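Local coordinates for protein cytochrome c3 (Desulfuromonas acetoxidans, PDB 1HH5) that carries electrons through three covalently attached c-type hemes, passing them from a dehydrogenase to ferredoxin during sulfate respiration, at residues A1-Y6 and T14-A19. Numbering follows the deposited sequence.
With HEC (heme c), chain B.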
ATOM      1  N   ALA A   1      -4.687   5.240  10.894  1.00 31.62           N
ATOM      2  CA  ALA A   1      -5.135   6.513  10.265  1.00 31.05           C
ATOM      3  C   ALA A   1      -5.751   6.231   8.906  1.00 30.73           C
ATOM      4  O   ALA A   1      -5.690   5.106   8.406  1.00 31.30           O
ATOM      5  CB  ALA A   1      -3.960   7.470  10.111  1.00 31.72           C
ATOM      6  N   ASP A   2      -6.339   7.260   8.310  1.00 29.64           N
ATOM      7  CA  ASP A   2      -6.975   7.127   7.010  1.00 28.59           C
ATOM      8  C   ASP A   2      -5.974   7.276   5.873  1.00 27.49           C
ATOM      9  O   ASP A   2      -6.144   6.691   4.807  1.00 26.43           O
ATOM     10  CB  ASP A   2      -8.091   8.161   6.871  1.00 29.70           C
ATOM     11  CG  ASP A   2      -9.172   7.989   7.920  1.00 30.64           C
ATOM     12  OD1 ASP A   2      -9.587   6.834   8.155  1.00 31.18           O
ATOM     13  OD2 ASP A   2      -9.613   9.001   8.502  1.00 31.18           O
ATOM     14  N   VAL A   3      -4.932   8.064   6.106  1.00 26.22           N
ATOM     15  CA  VAL A   3      -3.897   8.269   5.102  1.00 25.14           C
ATOM     16  C   VAL A   3      -2.533   8.113   5.755  1.00 24.10           C
ATOM     17  O   VAL A   3      -2.290   8.651   6.834  1.00 23.14           O
ATOM     18  CB  VAL A   3      -3.979   9.674   4.479  1.00 25.76           C
ATOM     19  CG1 VAL A   3      -2.953   9.800   3.360  1.00 26.06           C
ATOM     20  CG2 VAL A   3      -5.379   9.931   3.954  1.00 25.90           C
ATOM     21  N   VAL A   4      -1.650   7.368   5.097  1.00 22.63           N
ATOM     22  CA  VAL A   4      -0.308   7.137   5.610  1.00 21.77           C
ATOM     23  C   VAL A   4       0.715   7.493   4.547  1.00 21.70           C
ATOM     24  O   VAL A   4       0.571   7.105   3.390  1.00 21.92           O
ATOM     25  CB  VAL A   4      -0.095   5.657   5.991  1.00 21.84           C
ATOM     26  CG1 VAL A   4       1.317   5.455   6.510  1.00 21.77           C
ATOM     27  CG2 VAL A   4      -1.117   5.236   7.035  1.00 22.76           C
ATOM     28  N   THR A   5       1.746   8.226   4.946  0.50 20.98           N
ATOM     29  CA  THR A   5       2.795   8.623   4.019  0.50 20.61           C
ATOM     30  C   THR A   5       4.122   8.001   4.418  0.50 20.62           C
ATOM     31  O   THR A   5       4.533   8.079   5.573  0.50 20.72           O
ATOM     32  CB  THR A   5       2.956  10.157   3.976  0.50 20.33           C
ATOM     33  OG1 THR A   5       1.775  10.743   3.417  0.50 19.40           O
ATOM     34  CG2 THR A   5       4.157  10.545   3.126  0.50 19.83           C
ATOM     35  N   TYR A   6       4.784   7.373   3.455  1.00 21.03           N
ATOM     36  CA  TYR A   6       6.063   6.751   3.711  1.00 21.45           C
ATOM     37  C   TYR A   6       7.134   7.609   3.051  1.00 23.38           C
ATOM     38  O   TYR A   6       7.386   7.492   1.849  1.00 23.31           O
ATOM     39  CB  TYR A   6       6.084   5.332   3.141  1.00 19.73           C
ATOM     40  CG  TYR A   6       4.977   4.445   3.666  1.00 18.35           C
ATOM     41  CD1 TYR A   6       5.099   3.805   4.896  1.00 17.04           C
ATOM     42  CD2 TYR A   6       3.803   4.246   2.934  1.00 17.06           C
ATOM     43  CE1 TYR A   6       4.085   2.985   5.391  1.00 17.16           C
ATOM     44  CE2 TYR A   6       2.782   3.426   3.419  1.00 16.04           C
ATOM     45  CZ  TYR A   6       2.932   2.798   4.649  1.00 16.15           C
ATOM     46  OH  TYR A   6       1.941   1.968   5.132  1.00 16.07           O
ATOM     47  N   THR A  14       2.240   7.774  -0.801  0.50 15.39           N
ATOM     48  CA  THR A  14       1.030   8.091  -0.054  0.50 15.95           C
ATOM     49  C   THR A  14       0.073   6.905  -0.089  0.50 15.04           C
ATOM     50  O   THR A  14      -0.423   6.531  -1.150  0.50 14.23           O
ATOM     51  CB  THR A  14       0.312   9.324  -0.640  0.50 16.61           C
ATOM     52  OG1 THR A  14       1.164  10.469  -0.532  0.50 19.09           O
ATOM     53  CG2 THR A  14      -0.982   9.593   0.108  0.50 17.68           C
ATOM     54  N   PHE A  15      -0.175   6.316   1.077  1.00 14.23           N
ATOM     55  CA  PHE A  15      -1.076   5.175   1.180  1.00 14.14           C
ATOM     56  C   PHE A  15      -2.405   5.613   1.770  1.00 13.95           C
ATOM     57  O   PHE A  15      -2.514   5.855   2.975  1.00 14.51           O
ATOM     58  CB  PHE A  15      -0.465   4.085   2.065  1.00 12.81           C
ATOM     59  CG  PHE A  15      -1.377   2.912   2.308  1.00 12.14           C
ATOM     60  CD1 PHE A  15      -2.080   2.325   1.262  1.00 11.78           C
ATOM     61  CD2 PHE A  15      -1.500   2.372   3.582  1.00 10.60           C
ATOM     62  CE1 PHE A  15      -2.891   1.213   1.481  1.00 10.77           C
ATOM     63  CE2 PHE A  15      -2.304   1.265   3.811  1.00 10.95           C
ATOM     64  CZ  PHE A  15      -3.004   0.685   2.758  1.00 11.91           C
ATOM     65  N   ASP A  16      -3.416   5.717   0.913  1.00 13.67           N
ATOM     66  CA  ASP A  16      -4.745   6.118   1.342  1.00 13.44           C
ATOM     67  C   ASP A  16      -5.443   4.875   1.876  1.00 13.03           C
ATOM     68  O   ASP A  16      -6.107   4.139   1.141  1.00 12.86           O
ATOM     69  CB  ASP A  16      -5.515   6.717   0.162  1.00 14.10           C
ATOM     70  CG  ASP A  16      -6.778   7.430   0.594  1.00 15.09           C
ATOM     71  OD1 ASP A  16      -7.312   7.106   1.674  1.00 14.94           O
ATOM     72  OD2 ASP A  16      -7.239   8.314  -0.155  1.00 16.49           O
ATOM     73  N   HIS A  17      -5.252   4.643   3.168  1.00 13.31           N
ATOM     74  CA  HIS A  17      -5.813   3.492   3.859  1.00 12.93           C
ATOM     75  C   HIS A  17      -7.329   3.429   3.750  1.00 14.25           C
ATOM     76  O   HIS A  17      -7.896   2.366   3.500  1.00 12.78           O
ATOM     77  CB  HIS A  17      -5.388   3.542   5.324  1.00 12.96           C
ATOM     78  CG  HIS A  17      -5.786   2.338   6.118  1.00 13.77           C
ATOM     79  ND1 HIS A  17      -6.796   2.331   7.054  1.00 14.81           N
ATOM     80  CD2 HIS A  17      -5.265   1.086   6.131  1.00 13.41           C
ATOM     81  CE1 HIS A  17      -6.852   1.105   7.596  1.00 14.79           C
ATOM     82  NE2 HIS A  17      -5.943   0.308   7.072  1.00 13.96           N
ATOM     83  N   LYS A  18      -7.988   4.570   3.926  1.00 13.84           N
ATOM     84  CA  LYS A  18      -9.445   4.599   3.847  1.00 15.85           C
ATOM     85  C   LYS A  18      -9.964   4.229   2.461  1.00 14.75           C
ATOM     86  O   LYS A  18     -10.900   3.439   2.340  1.00 14.88           O
ATOM     87  CB  LYS A  18      -9.984   5.974   4.239  1.00 17.24           C
ATOM     88  CG  LYS A  18     -11.507   6.042   4.231  1.00 20.79           C
ATOM     89  CD  LYS A  18     -12.021   7.409   4.648  1.00 23.97           C
ATOM     90  CE  LYS A  18     -11.663   7.730   6.090  1.00 25.87           C
ATOM     91  NZ  LYS A  18     -12.189   6.716   7.051  1.00 27.98           N
ATOM     92  N   ALA A  19      -9.358   4.797   1.421  1.00 14.37           N
ATOM     93  CA  ALA A  19      -9.775   4.513   0.051  1.00 13.68           C
ATOM     94  C   ALA A  19      -9.630   3.026  -0.267  1.00 13.54           C
ATOM     95  O   ALA A  19     -10.521   2.424  -0.859  1.00 12.63           O
ATOM     96  CB  ALA A  19      -8.956   5.346  -0.936  1.00 13.90           C
TER
HETATM   97 FE   HEC B  69      -5.691  -1.616   7.557  1.00 14.74          FE
HETATM   98  CHA HEC B  69      -3.004  -0.663   9.485  1.00 15.69           C
HETATM   99  CHB HEC B  69      -7.733  -1.398  10.309  1.00 16.04           C
HETATM  100  CHC HEC B  69      -8.437  -2.180   5.574  1.00 12.92           C
HETATM  101  CHD HEC B  69      -3.620  -2.243   4.962  1.00 12.98           C
HETATM  102  NA  HEC B  69      -5.414  -1.165   9.468  1.00 16.32           N
HETATM  103  C1A HEC B  69      -4.235  -0.819  10.108  1.00 17.79           C
HETATM  104  C2A HEC B  69      -4.430  -0.702  11.541  1.00 19.60           C
HETATM  105  C3A HEC B  69      -5.755  -0.904  11.771  1.00 18.72           C
HETATM  106  C4A HEC B  69      -6.370  -1.167  10.486  1.00 17.67           C
HETATM  107  CMA HEC B  69      -6.451  -0.906  13.137  1.00 20.24           C
HETATM  108  CAA HEC B  69      -3.330  -0.563  12.596  1.00 23.01           C
HETATM  109  CBA HEC B  69      -3.490   0.496  13.682  1.00 27.23           C
HETATM  110  CGA HEC B  69      -3.281   1.909  13.174  1.00 29.19           C
HETATM  111  O1A HEC B  69      -4.024   2.339  12.266  1.00 30.23           O
HETATM  112  O2A HEC B  69      -2.371   2.594  13.690  1.00 30.43           O
HETATM  113  NB  HEC B  69      -7.640  -1.779   7.868  1.00 14.80           N
HETATM  114  C1B HEC B  69      -8.324  -1.709   9.099  1.00 15.06           C
HETATM  115  C2B HEC B  69      -9.746  -1.861   8.925  1.00 14.72           C
HETATM  116  C3B HEC B  69      -9.959  -1.961   7.584  1.00 14.23           C
HETATM  117  C4B HEC B  69      -8.653  -1.962   6.929  1.00 13.50           C
HETATM  118  CMB HEC B  69     -10.790  -2.019  10.033  1.00 15.54           C
HETATM  119  CAB HEC B  69     -11.318  -2.035   6.908  1.00 14.53           C
HETATM  120  CBB HEC B  69     -12.142  -0.759   7.074  1.00 15.87           C
HETATM  121  NC  HEC B  69      -5.962  -2.159   5.678  1.00 12.72           N
HETATM  122  C1C HEC B  69      -7.159  -2.312   4.995  1.00 13.57           C
HETATM  123  C2C HEC B  69      -6.917  -2.718   3.629  1.00 12.52           C
HETATM  124  C3C HEC B  69      -5.551  -2.838   3.500  1.00 12.89           C
HETATM  125  C4C HEC B  69      -4.975  -2.441   4.760  1.00 12.04           C
HETATM  126  CMC HEC B  69      -7.984  -2.996   2.575  1.00 13.50           C
HETATM  127  CAC HEC B  69      -4.756  -3.308   2.280  1.00 12.42           C
HETATM  128  CBC HEC B  69      -4.899  -2.377   1.077  1.00 11.55           C
HETATM  129  ND  HEC B  69      -3.745  -1.431   7.274  1.00 13.97           N
HETATM  130  C1D HEC B  69      -3.034  -1.749   6.125  1.00 13.35           C
HETATM  131  C2D HEC B  69      -1.626  -1.440   6.280  1.00 14.19           C
HETATM  132  C3D HEC B  69      -1.456  -0.964   7.533  1.00 14.33           C
HETATM  133  C4D HEC B  69      -2.776  -0.966   8.152  1.00 14.54           C
HETATM  134  CMD HEC B  69      -0.527  -1.552   5.232  1.00 12.68           C
HETATM  135  CAD HEC B  69      -0.166  -0.388   8.107  1.00 15.42           C
HETATM  136  CBD HEC B  69      -0.157   1.128   7.922  1.00 15.79           C
HETATM  137  CGD HEC B  69       1.070   1.787   8.531  1.00 17.98           C
HETATM  138  O1D HEC B  69       2.152   1.750   7.906  1.00 18.34           O
HETATM  139  O2D HEC B  69       0.947   2.333   9.645  1.00 18.82           O
HETATM  140  O   HOH W   1      -8.924   3.866   7.284  1.00 24.33           O
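Val4 and Phe15 form a hydrogen-bonded pair of a two-stranded antiparallel hairpin: Val4 N donates to Phe15 O at 2.7 Å, and Phe15 N returns a bond to Val4 O. Both side chains leave one face of the hairpin, Val4 beside a heme propionate. With CG anti to its backbone N (chi1 176°), Phe15 extends its apolar ring, suited to a porphyrin, over the heme rim, CE2 lying 3.6 Å from HEC CMD; the ring also meets His20, an axial ligand of a second heme, edge-to-face. Tyr6 lies alongside Phe15, pointing the same way. The edge of its ring takes Phe15 CB, at 3.6 Å from Tyr6 CE2, while Val4 CG1 lies over one face of the Tyr6 ring, toward its rim, and Tyr6 OH donates to the propionate oxygen HEC O1D at 2.8 Å.

Past the strand, the chain turns into helix 17-24, which Asp16 caps: its short carboxylate can reach an amide of the first turn, OD1 accepting from Ala19 N. Asp2 O takes Lys18 N (2.9 Å), tying the N-terminal residues to that turn. The side chains of Asp2 and Lys18 run side by side, and bends at chi3 and chi4 (-64° and -58°) curl the long, flexible lysine so that NZ reaches the opposite charge, Asp2 OD1, at 2.8 Å from above the carboxylate. A water links the same OD1 to His17 ND1, while His17 NE2 binds the iron opposite His30. This link probably helps fix the imidazole's rotation and may slightly strengthen its donation to iron, an effect that the lysine charge might temper.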